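Local structure of inorganic pyrophosphatase (Anaplasma phagocytophilum, 3LD3) at residues A[39-44]-A[93-98]; A[50-55]-A[101-106]; A[73-78]-A[126-131]; A[112-117]-A[184-189]. The protein probably catalyses the hydrolysis of inorganic pyrophosphate to two phosphate ions, using magnesium as cofactor and working as a homohexamer. All blocks are in the same frame, centred on the assembly; numbering follows the deposited sequence. Where two conformers were deposited one is given.

Interaction 1: A[39-44]-A[93-98]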
loop_
_atom_site.group_PDB
_atom_site.type_symbol
_atom_site.label_atom_id
_atom_site.label_comp_id
_atom_site.label_asym_id
_atom_site.label_seq_id
_atom_site.Cartn_x
_atom_site.Cartn_y
_atom_site.Cartn_z
ATOM N N VAL A 39 -17.922 -17.717 -0.579
ATOM C CA VAL A 39 -18.169 -16.325 -0.259
ATOM C C VAL A 39 -17.563 -15.484 -1.377
ATOM O O VAL A 39 -16.392 -15.619 -1.669
ATOM C CB VAL A 39 -17.582 -15.927 1.112
ATOM C CG1 VAL A 39 -17.824 -14.416 1.413
ATOM C CG2 VAL A 39 -18.215 -16.824 2.232
ATOM N N VAL A 40 -18.383 -14.615 -1.954
ATOM C CA VAL A 40 -17.935 -13.592 -2.900
ATOM C C VAL A 40 -17.586 -12.366 -2.060
ATOM O O VAL A 40 -18.466 -11.807 -1.387
ATOM C CB VAL A 40 -19.039 -13.243 -3.925
ATOM C CG1 VAL A 40 -18.603 -12.075 -4.844
ATOM C CG2 VAL A 40 -19.424 -14.437 -4.756
ATOM N N ILE A 41 -16.317 -11.969 -2.083
ATOM C CA ILE A 41 -15.813 -10.856 -1.291
ATOM C C ILE A 41 -16.256 -9.546 -1.919
ATOM O O ILE A 41 -16.161 -9.357 -3.148
ATOM C CB ILE A 41 -14.267 -10.914 -1.109
ATOM C CG1 ILE A 41 -13.849 -12.193 -0.387
ATOM C CG2 ILE A 41 -13.725 -9.668 -0.358
ATOM C CD1 ILE A 41 -14.560 -12.389 0.993
ATOM N N GLU A 42 -16.791 -8.680 -1.075
ATOM C CA GLU A 42 -17.138 -7.302 -1.460
ATOM C C GLU A 42 -16.181 -6.273 -0.895
ATOM O O GLU A 42 -15.919 -5.251 -1.565
ATOM C CB GLU A 42 -18.578 -6.984 -1.026
ATOM C CG GLU A 42 -19.588 -7.811 -1.848
ATOM C CD GLU A 42 -20.998 -7.690 -1.331
ATOM O OE1 GLU A 42 -21.142 -7.810 -0.107
ATOM O OE2 GLU A 42 -21.927 -7.489 -2.144
ATOM N N VAL A 43 -15.707 -6.475 0.333
ATOM C CA VAL A 43 -14.787 -5.549 0.972
ATOM C C VAL A 43 -13.607 -6.307 1.550
ATOM O O VAL A 43 -13.789 -7.294 2.312
ATOM C CB VAL A 43 -15.470 -4.709 2.121
ATOM C CG1 VAL A 43 -14.463 -3.747 2.772
ATOM C CG2 VAL A 43 -16.667 -3.915 1.586
ATOM N N SER A 44 -12.405 -5.843 1.240
ATOM C CA SER A 44 -11.190 -6.475 1.723
ATOM C C SER A 44 -10.920 -6.138 3.184
ATOM O O SER A 44 -11.160 -5.019 3.632
ATOM C CB SER A 44 -9.981 -6.013 0.916
ATOM O OG SER A 44 -10.115 -6.314 -0.456
ATOM N N VAL A 93 -21.051 -12.704 5.349
ATOM C CA VAL A 93 -19.973 -13.397 6.014
ATOM C C VAL A 93 -18.742 -12.504 6.165
ATOM O O VAL A 93 -18.271 -11.887 5.185
ATOM C CB VAL A 93 -19.570 -14.682 5.236
ATOM C CG1 VAL A 93 -18.548 -15.539 6.045
ATOM C CG2 VAL A 93 -20.814 -15.520 4.896
ATOM N N LEU A 94 -18.191 -12.523 7.373
ATOM C CA LEU A 94 -16.884 -12.004 7.698
ATOM C C LEU A 94 -15.876 -13.148 7.577
ATOM O O LEU A 94 -15.951 -14.158 8.284
ATOM C CB LEU A 94 -16.862 -11.465 9.132
ATOM C CG LEU A 94 -17.741 -10.214 9.367
ATOM C CD1 LEU A 94 -18.290 -10.181 10.840
ATOM C CD2 LEU A 94 -16.981 -8.993 9.014
ATOM N N VAL A 95 -14.931 -13.000 6.661
ATOM C CA VAL A 95 -13.906 -14.039 6.437
ATOM C C VAL A 95 -12.549 -13.554 6.962
ATOM O O VAL A 95 -11.916 -12.671 6.393
ATOM C CB VAL A 95 -13.797 -14.409 4.925
ATOM C CG1 VAL A 95 -12.745 -15.507 4.737
ATOM C CG2 VAL A 95 -15.111 -14.832 4.376
ATOM N N LEU A 96 -12.119 -14.102 8.088
ATOM C CA LEU A 96 -10.824 -13.798 8.645
ATOM C C LEU A 96 -9.792 -14.523 7.820
ATOM O O LEU A 96 -9.970 -15.696 7.540
ATOM C CB LEU A 96 -10.757 -14.251 10.117
ATOM C CG LEU A 96 -9.403 -14.045 10.804
ATOM C CD1 LEU A 96 -8.943 -12.588 10.859
ATOM C CD2 LEU A 96 -9.515 -14.699 12.212
ATOM N N ALA A 97 -8.739 -13.839 7.389
ATOM C CA ALA A 97 -7.632 -14.454 6.631
ATOM C C ALA A 97 -6.314 -13.776 6.939
ATOM O O ALA A 97 -6.288 -12.714 7.568
ATOM C CB ALA A 97 -7.904 -14.425 5.108
ATOM N N ARG A 98 -5.204 -14.374 6.506
ATOM C CA ARG A 98 -3.883 -13.842 6.815
ATOM C C ARG A 98 -3.571 -12.589 6.010
ATOM O O ARG A 98 -2.762 -11.756 6.432
ATOM C CB ARG A 98 -2.790 -14.899 6.614
ATOM C CG ARG A 98 -2.812 -16.008 7.631
ATOM C CD ARG A 98 -1.549 -16.880 7.572
ATOM N NE ARG A 98 -1.393 -17.596 6.297
ATOM C CZ ARG A 98 -0.381 -17.430 5.440
ATOM N NH1 ARG A 98 0.577 -16.530 5.665
ATOM N NH2 ARG A 98 -0.347 -18.161 4.352
#
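Val39 spreads its two methyls over two residues of the facing strand. CG2 settles against the whole isopropyl group of Val93, lying 3.9 Å from Val93 CB and about equally near both methyls of that residue. The other branch, Val39 CG1, meets Val95 CG2 at 4.0 Å, the two side chains running past each other in opposite senses. This fork follows from the first torsion of Val39, which turns CG1 anti to the backbone N (chi1 178°) and leaves CG2 beside that N. Ile41 adds the end of its longer chain: its CB does not aim straight at 93-98, but the end of the chain comes nearer, CD1 lying 4.2 Å from Val95 CG2. One methyl of Val95 is thus touched from two positions on strand 39-41.

The two strand segments cross at 74° with axes 8.7 Å apart and touch through side chains alone. They are not neighbours in the sheet; strand 76-79 pairs with both, and the contact spans the inside of the small closed barrel of this family. Val109, Ile107 and Ala129 add to the same core. Beyond Ile41 the chain turns a corner, where Glu42 and Val43 form a classic beta bulge opposite Tyr77. All four touching residues are buried and purely aliphatic, so the contact rests on dispersion and exclusion of water and imposes little directional restraint.

Interaction 2: A[50-55]-A[101-106]. With PO4 (phosphate ion), chain C.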
loop_
_atom_site.group_PDB
_atom_site.type_symbol
_atom_site.label_atom_id
_atom_site.label_comp_id
_atom_site.label_asym_id
_atom_site.label_seq_id
_atom_site.Cartn_x
_atom_site.Cartn_y
_atom_site.Cartn_z
ATOM N N VAL A 50 -14.233 1.956 1.771
ATOM C CA VAL A 50 -15.062 1.957 0.578
ATOM C C VAL A 50 -15.936 0.704 0.636
ATOM O O VAL A 50 -15.438 -0.413 0.549
ATOM C CB VAL A 50 -14.239 1.967 -0.721
ATOM C CG1 VAL A 50 -15.133 2.095 -1.948
ATOM C CG2 VAL A 50 -13.171 3.116 -0.704
ATOM N N LYS A 51 -17.243 0.886 0.754
ATOM C CA LYS A 51 -18.149 -0.265 0.902
ATOM C C LYS A 51 -18.714 -0.624 -0.467
ATOM O O LYS A 51 -19.681 -0.017 -0.957
ATOM C CB LYS A 51 -19.299 0.011 1.873
ATOM C CG LYS A 51 -19.986 -1.315 2.180
ATOM C CD LYS A 51 -21.375 -1.257 2.561
ATOM C CE LYS A 51 -21.784 -2.584 3.202
ATOM N NZ LYS A 51 -22.360 -3.566 2.254
ATOM N N TYR A 52 -18.105 -1.602 -1.105
ATOM C CA TYR A 52 -18.613 -2.113 -2.353
ATOM C C TYR A 52 -19.734 -3.118 -2.086
ATOM O O TYR A 52 -19.807 -3.737 -1.007
ATOM C CB TYR A 52 -17.512 -2.828 -3.155
ATOM C CG TYR A 52 -16.277 -2.010 -3.443
ATOM C CD1 TYR A 52 -16.256 -1.114 -4.509
ATOM C CD2 TYR A 52 -15.101 -2.160 -2.666
ATOM C CE1 TYR A 52 -15.136 -0.329 -4.783
ATOM C CE2 TYR A 52 -13.966 -1.403 -2.946
ATOM C CZ TYR A 52 -13.986 -0.509 -4.018
ATOM O OH TYR A 52 -12.890 0.253 -4.330
ATOM N N GLU A 53 -20.582 -3.266 -3.096
ATOM C CA GLU A 53 -21.646 -4.251 -3.109
ATOM C C GLU A 53 -21.911 -4.715 -4.508
ATOM O O GLU A 53 -22.039 -3.906 -5.409
ATOM C CB GLU A 53 -22.949 -3.641 -2.585
ATOM C CG GLU A 53 -22.862 -3.187 -1.128
ATOM C CD GLU A 53 -24.231 -2.795 -0.507
ATOM O OE1 GLU A 53 -24.250 -2.441 0.707
ATOM O OE2 GLU A 53 -25.251 -2.830 -1.248
ATOM N N PHE A 54 -22.090 -6.023 -4.686
ATOM C CA PHE A 54 -22.504 -6.542 -5.976
ATOM C C PHE A 54 -23.990 -6.348 -6.228
ATOM O O PHE A 54 -24.808 -6.479 -5.311
ATOM C CB PHE A 54 -22.161 -8.037 -6.105
ATOM C CG PHE A 54 -20.782 -8.267 -6.543
ATOM C CD1 PHE A 54 -20.443 -8.079 -7.878
ATOM C CD2 PHE A 54 -19.785 -8.553 -5.629
ATOM C CE1 PHE A 54 -19.144 -8.240 -8.316
ATOM C CE2 PHE A 54 -18.468 -8.724 -6.048
ATOM C CZ PHE A 54 -18.149 -8.564 -7.391
ATOM N N ASP A 55 -24.309 -6.071 -7.486
ATOM C CA ASP A 55 -25.674 -6.021 -7.974
ATOM C C ASP A 55 -26.018 -7.371 -8.611
ATOM O O ASP A 55 -25.263 -7.881 -9.453
ATOM C CB ASP A 55 -25.786 -4.919 -9.006
ATOM C CG ASP A 55 -27.216 -4.583 -9.363
ATOM O OD1 ASP A 55 -27.844 -5.388 -10.085
ATOM O OD2 ASP A 55 -27.686 -3.481 -8.962
ATOM N N VAL A 101 -8.307 -10.193 0.720
ATOM C CA VAL A 101 -8.745 -10.796 -0.513
ATOM C C VAL A 101 -9.480 -9.712 -1.310
ATOM O O VAL A 101 -10.352 -8.998 -0.771
ATOM C CB VAL A 101 -9.697 -11.969 -0.228
ATOM C CG1 VAL A 101 -10.269 -12.564 -1.521
ATOM C CG2 VAL A 101 -9.006 -13.080 0.646
ATOM N N MET A 102 -9.184 -9.611 -2.591
ATOM C CA MET A 102 -9.716 -8.539 -3.378
ATOM C C MET A 102 -11.217 -8.671 -3.623
ATOM O O MET A 102 -11.752 -9.782 -3.755
ATOM C CB MET A 102 -8.970 -8.445 -4.707
ATOM C CG MET A 102 -9.283 -9.507 -5.636
ATOM S SD MET A 102 -8.327 -9.253 -7.199
ATOM C CE MET A 102 -8.846 -7.819 -7.867
ATOM N N PRO A 103 -11.909 -7.528 -3.729
ATOM C CA PRO A 103 -13.340 -7.609 -4.032
ATOM C C PRO A 103 -13.571 -8.289 -5.353
ATOM O O PRO A 103 -12.811 -8.070 -6.326
ATOM C CB PRO A 103 -13.795 -6.143 -4.071
ATOM C CG PRO A 103 -12.811 -5.439 -3.227
ATOM C CD PRO A 103 -11.496 -6.159 -3.415
ATOM N N GLY A 104 -14.594 -9.118 -5.391
ATOM C CA GLY A 104 -14.946 -9.867 -6.561
ATOM C C GLY A 104 -14.355 -11.271 -6.608
ATOM O O GLY A 104 -14.824 -12.109 -7.395
ATOM N N ALA A 105 -13.336 -11.546 -5.792
ATOM C CA ALA A 105 -12.825 -12.911 -5.677
ATOM C C ALA A 105 -13.751 -13.780 -4.819
ATOM O O ALA A 105 -14.436 -13.295 -3.942
ATOM C CB ALA A 105 -11.435 -12.922 -5.101
ATOM N N VAL A 106 -13.732 -15.063 -5.093
ATOM C CA VAL A 106 -14.554 -16.050 -4.396
ATOM C C VAL A 106 -13.628 -16.884 -3.540
ATOM O O VAL A 106 -12.543 -17.296 -3.981
ATOM C CB VAL A 106 -15.310 -16.970 -5.346
ATOM C CG1 VAL A 106 -16.348 -17.808 -4.547
ATOM C CG2 VAL A 106 -15.975 -16.173 -6.469
HETATM P P PO4 C . -24.811 -2.761 5.330
HETATM O O1 PO4 C . -26.041 -2.929 6.187
HETATM O O2 PO4 C . -25.027 -1.693 4.274
HETATM O O3 PO4 C . -23.627 -2.332 6.172
HETATM O O4 PO4 C . -24.502 -4.111 4.680
#
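Lys51 NZ meets two anionic groups at roughly a right angle. Its main grip is a salt bridge to Glu53 OE1 at 2.7 Å, approaching on the anti side of the carboxylate and 26° out of its plane; the bond to O4 of a phosphate ion, at 3.3 Å, is weak. The lysine runs out extended and bends only at its last torsion (chi4 -93°), which swings NZ to the position where it reaches both. Lys51 is a predicted substrate-binding residue; Arg65, Lys121, Tyr163 and Lys164 also bind the phosphate, which probably came from the crystallisation liquor but is consistent with marking the substrate pocket.

Tyr52 and Phe54, alternating with these charged residues, turn to the opposite side of the strand and meet 101-106. Tyr52 CD2 lies 4.0 Å from Pro103 CG, the ring and the proline crossing at a slant, while Val50 CG1 lies 3.5 Å above one face of the Tyr52 ring, offset toward the rim. Phe54 presents its edge to the next residue: CZ is 3.6 Å from Gly104 CA, and Gly104 N lies in the ring plane. Pro103 and Gly104 are the central pair of a type II turn, closed by Ala105 N to Met102 O at 3.1 Å; Gly104, with phi 94°, takes the position where glycine is usual, and its bare CA admits the ring edge.

Tyr52 OH binds Met102 N of a neighbouring subunit, so the turn also serves assembly. Strand 50-54 pairs with 61-66 as a two-stranded antiparallel hairpin beside the barrel, while the turn leads into strand 106-119 and bonds through Gly104 and Ala105 to Ile41 of strand 37-41.

Interaction 3: A[73-78]-A[126-131]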
loop_
_atom_site.group_PDB
_atom_site.type_symbol
_atom_site.label_atom_id
_atom_site.label_comp_id
_atom_site.label_asym_id
_atom_site.label_seq_id
_atom_site.Cartn_x
_atom_site.Cartn_y
_atom_site.Cartn_z
ATOM N N TYR A 73 -13.545 -2.492 7.863
ATOM C CA TYR A 73 -13.994 -3.882 8.067
ATOM C C TYR A 73 -12.869 -4.731 8.666
ATOM O O TYR A 73 -11.792 -4.826 8.096
ATOM C CB TYR A 73 -14.506 -4.460 6.748
ATOM C CG TYR A 73 -15.915 -3.999 6.437
ATOM C CD1 TYR A 73 -17.011 -4.812 6.765
ATOM C CD2 TYR A 73 -16.154 -2.755 5.865
ATOM C CE1 TYR A 73 -18.322 -4.387 6.504
ATOM C CE2 TYR A 73 -17.458 -2.305 5.608
ATOM C CZ TYR A 73 -18.533 -3.148 5.942
ATOM O OH TYR A 73 -19.796 -2.696 5.664
ATOM N N PRO A 74 -13.121 -5.374 9.824
ATOM C CA PRO A 74 -12.035 -6.105 10.499
ATOM C C PRO A 74 -11.694 -7.485 9.916
ATOM O O PRO A 74 -10.722 -8.142 10.347
ATOM C CB PRO A 74 -12.542 -6.207 11.928
ATOM C CG PRO A 74 -14.015 -6.215 11.833
ATOM C CD PRO A 74 -14.297 -5.228 10.692
ATOM N N CYS A 75 -12.506 -7.934 8.967
ATOM C CA CYS A 75 -12.273 -9.163 8.209
ATOM C C CYS A 75 -12.640 -8.806 6.774
ATOM O O CYS A 75 -13.270 -7.779 6.525
ATOM C CB CYS A 75 -13.177 -10.316 8.669
ATOM S SG CYS A 75 -13.113 -10.705 10.381
ATOM N N ASN A 76 -12.274 -9.670 5.836
ATOM C CA ASN A 76 -12.877 -9.625 4.535
ATOM C C ASN A 76 -14.378 -9.808 4.709
ATOM O O ASN A 76 -14.834 -10.509 5.632
ATOM C CB ASN A 76 -12.302 -10.733 3.653
ATOM C CG ASN A 76 -10.821 -10.642 3.546
ATOM O OD1 ASN A 76 -10.297 -9.736 2.890
ATOM N ND2 ASN A 76 -10.113 -11.530 4.228
ATOM N N TYR A 77 -15.148 -9.120 3.893
ATOM C CA TYR A 77 -16.595 -9.147 3.994
ATOM C C TYR A 77 -17.267 -9.409 2.660
ATOM O O TYR A 77 -16.972 -8.778 1.654
ATOM C CB TYR A 77 -17.068 -7.825 4.570
ATOM C CG TYR A 77 -18.542 -7.695 4.816
ATOM C CD1 TYR A 77 -19.118 -8.278 5.933
ATOM C CD2 TYR A 77 -19.349 -6.953 3.964
ATOM C CE1 TYR A 77 -20.469 -8.122 6.194
ATOM C CE2 TYR A 77 -20.708 -6.811 4.202
ATOM C CZ TYR A 77 -21.255 -7.391 5.337
ATOM O OH TYR A 77 -22.605 -7.261 5.588
ATOM N N GLY A 78 -18.206 -10.340 2.658
ATOM C CA GLY A 78 -18.968 -10.605 1.470
ATOM C C GLY A 78 -20.185 -11.436 1.757
ATOM O O GLY A 78 -20.723 -11.393 2.878
ATOM N N LYS A 126 -24.366 -11.794 11.204
ATOM C CA LYS A 126 -23.109 -11.829 10.453
ATOM C C LYS A 126 -22.374 -13.119 10.795
ATOM O O LYS A 126 -21.978 -13.320 11.919
ATOM C CB LYS A 126 -22.238 -10.629 10.804
ATOM C CG LYS A 126 -22.895 -9.261 10.517
ATOM C CD LYS A 126 -23.402 -9.111 9.062
ATOM C CE LYS A 126 -24.084 -7.724 8.920
ATOM N NZ LYS A 126 -24.885 -7.571 7.710
ATOM N N VAL A 127 -22.223 -14.001 9.815
ATOM C CA VAL A 127 -21.485 -15.229 9.997
ATOM C C VAL A 127 -19.991 -14.881 10.012
ATOM O O VAL A 127 -19.545 -14.006 9.252
ATOM C CB VAL A 127 -21.806 -16.217 8.856
ATOM C CG1 VAL A 127 -20.888 -17.487 8.887
ATOM C CG2 VAL A 127 -23.263 -16.638 8.907
ATOM N N LEU A 128 -19.248 -15.515 10.907
ATOM C CA LEU A 128 -17.799 -15.462 10.959
ATOM C C LEU A 128 -17.193 -16.769 10.455
ATOM O O LEU A 128 -17.604 -17.844 10.865
ATOM C CB LEU A 128 -17.300 -15.202 12.377
ATOM C CG LEU A 128 -15.788 -15.047 12.587
ATOM C CD1 LEU A 128 -15.206 -13.818 11.828
ATOM C CD2 LEU A 128 -15.388 -14.962 14.101
ATOM N N ALA A 129 -16.238 -16.655 9.531
ATOM C CA ALA A 129 -15.634 -17.831 8.899
ATOM C C ALA A 129 -14.109 -17.682 8.766
ATOM O O ALA A 129 -13.557 -16.568 8.833
ATOM C CB ALA A 129 -16.276 -18.096 7.513
ATOM N N VAL A 130 -13.445 -18.813 8.561
ATOM C CA VAL A 130 -12.024 -18.852 8.251
ATOM C C VAL A 130 -11.878 -19.613 6.941
ATOM O O VAL A 130 -12.805 -20.325 6.534
ATOM C CB VAL A 130 -11.184 -19.483 9.370
ATOM C CG1 VAL A 130 -11.281 -18.655 10.713
ATOM C CG2 VAL A 130 -11.581 -20.939 9.648
ATOM N N PRO A 131 -10.740 -19.471 6.249
ATOM C CA PRO A 131 -10.586 -20.234 5.002
ATOM C C PRO A 131 -10.686 -21.739 5.244
ATOM O O PRO A 131 -10.290 -22.222 6.308
ATOM C CB PRO A 131 -9.180 -19.861 4.551
ATOM C CG PRO A 131 -8.921 -18.538 5.176
ATOM C CD PRO A 131 -9.564 -18.628 6.506
#
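The Tyr77 ring is met by Lys126 at its edge and by Tyr73 on one face. Lys126 CD lies near the ring plane, 4.0 Å from Tyr77 OH, and Tyr73 CE1 sits 3.7 Å above the plane, displaced toward the rim. From that edge the lysine reaches the hydroxyl: Lys126 NZ donates to Tyr77 OH at 3.1 Å. Two torsions bring the groups together. In Tyr77, CG anti to the backbone N (chi1 -177°) carries the far end of the ring to the lysine, and Lys126 kinks at chi2 (-54°) before running straight to its ammonium.

The same NZ forms salt bridges with Asp92, its strongest partner, and Asp124, both predicted magnesium ligands. Lys126 therefore ties the phenol of a predicted substrate-binding tyrosine to the acidic cluster. Gripped by two carboxylates and the phenol oxygen, the end of the lysine is fixed in place. A phosphate ion, probably from the crystallisation liquor, lies about 4 Å from the Tyr77 side chain between nearest atoms.

Further along, the contact turns apolar, with Cys75 SG 4.0 Å from Leu128 CD1. Strand 92-95 runs between 76-79 and 122-131 in the barrel, and Leu94 from it touches Cys75, Tyr77, Lys126 and Leu128, bridging the two segments. Helix 150-162 packs over this outer side of the sheet, setting Phe152 on Cys75, Leu153 on Leu128 and Phe160 on Lys126.

Interaction 4: A[112-117]-A[184-189]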
loop_
_atom_site.group_PDB
_atom_site.type_symbol
_atom_site.label_atom_id
_atom_site.label_comp_id
_atom_site.label_asym_id
_atom_site.label_seq_id
_atom_site.Cartn_x
_atom_site.Cartn_y
_atom_site.Cartn_z
ATOM N N VAL A 112 -17.467 -20.513 11.512
ATOM C CA VAL A 112 -17.055 -20.806 12.891
ATOM C C VAL A 112 -17.968 -20.177 13.950
ATOM O O VAL A 112 -17.842 -20.495 15.145
ATOM C CB VAL A 112 -15.567 -20.455 13.194
ATOM C CG1 VAL A 112 -14.632 -21.247 12.256
ATOM C CG2 VAL A 112 -15.281 -18.915 13.166
ATOM N N GLY A 113 -18.888 -19.324 13.533
ATOM C CA GLY A 113 -19.801 -18.696 14.472
ATOM C C GLY A 113 -20.660 -17.683 13.768
ATOM O O GLY A 113 -20.561 -17.468 12.546
ATOM N N VAL A 114 -21.527 -17.061 14.528
ATOM C CA VAL A 114 -22.388 -16.036 13.982
ATOM C C VAL A 114 -22.695 -15.004 15.049
ATOM O O VAL A 114 -22.949 -15.369 16.201
ATOM C CB VAL A 114 -23.646 -16.653 13.365
ATOM C CG1 VAL A 114 -24.365 -17.589 14.349
ATOM C CG2 VAL A 114 -24.539 -15.581 12.803
ATOM N N LEU A 115 -22.627 -13.732 14.661
ATOM C CA LEU A 115 -22.958 -12.653 15.563
ATOM C C LEU A 115 -24.370 -12.235 15.227
ATOM O O LEU A 115 -24.649 -11.758 14.119
ATOM C CB LEU A 115 -21.994 -11.477 15.409
ATOM C CG LEU A 115 -22.179 -10.300 16.347
ATOM C CD1 LEU A 115 -22.106 -10.731 17.827
ATOM C CD2 LEU A 115 -21.122 -9.193 15.999
ATOM N N MET A 116 -25.283 -12.413 16.180
ATOM C CA MET A 116 -26.654 -11.977 15.970
ATOM C C MET A 116 -26.781 -10.469 16.159
ATOM O O MET A 116 -26.190 -9.876 17.060
ATOM C CB MET A 116 -27.619 -12.699 16.930
ATOM C CG MET A 116 -27.504 -14.201 16.950
ATOM S SD MET A 116 -27.523 -15.017 15.337
ATOM C CE MET A 116 -29.158 -14.641 14.680
ATOM N N MET A 117 -27.575 -9.848 15.308
ATOM C CA MET A 117 -27.847 -8.445 15.421
ATOM C C MET A 117 -29.098 -8.120 14.647
ATOM O O MET A 117 -29.450 -8.826 13.688
ATOM C CB MET A 117 -26.664 -7.609 14.902
ATOM C CG MET A 117 -26.439 -7.686 13.432
ATOM S SD MET A 117 -24.861 -6.884 12.989
ATOM C CE MET A 117 -23.700 -7.882 13.899
ATOM N N LYS A 184 -23.996 -22.752 10.962
ATOM C CA LYS A 184 -24.327 -23.690 9.907
ATOM C C LYS A 184 -25.846 -23.870 9.727
ATOM O O LYS A 184 -26.318 -23.993 8.603
ATOM C CB LYS A 184 -23.572 -25.037 10.097
ATOM C CG LYS A 184 -22.061 -24.838 9.965
ATOM C CD LYS A 184 -21.200 -26.106 10.005
ATOM C CE LYS A 184 -20.986 -26.589 11.349
ATOM N NZ LYS A 184 -20.142 -27.855 11.498
ATOM N N GLU A 185 -26.626 -23.890 10.818
ATOM C CA GLU A 185 -28.068 -24.066 10.686
ATOM C C GLU A 185 -28.710 -22.819 10.061
ATOM O O GLU A 185 -29.641 -22.934 9.261
ATOM C CB GLU A 185 -28.698 -24.445 12.036
ATOM C CG GLU A 185 -30.184 -24.731 11.979
ATOM C CD GLU A 185 -30.550 -26.025 11.283
ATOM O OE1 GLU A 185 -29.661 -26.878 11.021
ATOM O OE2 GLU A 185 -31.763 -26.194 11.018
ATOM N N LEU A 186 -28.193 -21.645 10.402
ATOM C CA LEU A 186 -28.643 -20.390 9.764
ATOM C C LEU A 186 -28.445 -20.437 8.237
ATOM O O LEU A 186 -29.332 -20.052 7.446
ATOM C CB LEU A 186 -27.895 -19.210 10.370
ATOM C CG LEU A 186 -28.217 -17.787 9.884
ATOM C CD1 LEU A 186 -28.120 -16.760 11.019
ATOM C CD2 LEU A 186 -27.302 -17.405 8.724
ATOM N N ILE A 187 -27.261 -20.875 7.837
ATOM C CA ILE A 187 -26.915 -21.046 6.416
ATOM C C ILE A 187 -27.833 -22.070 5.739
ATOM O O ILE A 187 -28.375 -21.823 4.660
ATOM C CB ILE A 187 -25.415 -21.389 6.259
ATOM C CG1 ILE A 187 -24.542 -20.208 6.733
ATOM C CG2 ILE A 187 -25.085 -21.775 4.801
ATOM C CD1 ILE A 187 -23.109 -20.576 6.941
ATOM N N ARG A 188 -28.049 -23.211 6.393
ATOM C CA ARG A 188 -28.969 -24.228 5.883
ATOM C C ARG A 188 -30.336 -23.616 5.566
ATOM O O ARG A 188 -30.876 -23.831 4.480
ATOM C CB ARG A 188 -29.129 -25.371 6.908
ATOM C CG ARG A 188 -30.480 -26.053 6.869
ATOM C CD ARG A 188 -30.652 -27.019 8.023
ATOM N NE ARG A 188 -31.922 -27.713 7.939
ATOM C CZ ARG A 188 -32.116 -28.784 7.183
ATOM N NH1 ARG A 188 -31.114 -29.242 6.430
ATOM N NH2 ARG A 188 -33.306 -29.371 7.156
ATOM N N SER A 189 -30.891 -22.893 6.536
ATOM C CA SER A 189 -32.180 -22.201 6.392
ATOM C C SER A 189 -32.213 -21.249 5.209
ATOM O O SER A 189 -33.196 -21.213 4.473
ATOM C CB SER A 189 -32.537 -21.425 7.645
ATOM O OG SER A 189 -32.899 -22.343 8.645
#
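A single methyl, Leu186 CD1, makes both contacts between strand and helix. It lies 4.2 Å from Val114 CG2 and 4.4 Å from Met116 CE. Val114 holds a less common valine conformation (chi1 53°), with CG1 wedged between the backbone N and the carbonyl carbon; CG2 is then left anti to the N, on the side that faces the helix. Leu186 approaches it obliquely, its CG also anti to the backbone N, but chi2 (145°) falls somewhat short of the staggered anti value, so the terminal methyls are twisted from their usual settings.

Met116 arrives by a different route. All three of its torsions are near -60°, which curls the chain back on itself and brings CE round to the leucine methyl, although its CB is not aimed at the helix. Leu186 thus meets one side chain whose CB is aimed at the helix and one that folds in from two residues on. Both contacts are loose and wholly apolar, burying only 84 Å² in all.

Just before Val114 the strand carries a classic beta bulge, Val112 and Gly113 both facing Leu128. Ala125 of strand 122-131 touches Val114, Met116 and Leu186 alike, while Gln178 of strand 172-179 packs on Val114 and Met116 from the other neighbouring strand. In this way the C-terminal helix 180-195 lies against the sheet, with Ile187 reaching Pro34 and Ile80.

Interactions 1 and 3 lie 5 Å apart between centres and share the barrel wall: Val95 N bonds to Asn76 O at 2.7 Å, and Glu42 N to Tyr77 O, also at 2.7 Å. Interaction 1 lies inside the barrel, interaction 3 on the outer face of the sheet, under helix 150-162. Interaction 2, centred 9 Å from interaction 1, is tied to it by Gly104 N to Ile41 O and Ser44 OG to Val101 O. Lys51 of interaction 2 and Tyr77 of interaction 3 meet beside the phosphate, lining one predicted substrate site. Interaction 4 sits across the chain's centre from interaction 2, 21 Å between centres, and joins interaction 3 by strand pairing, Lys126 O to Leu115 N.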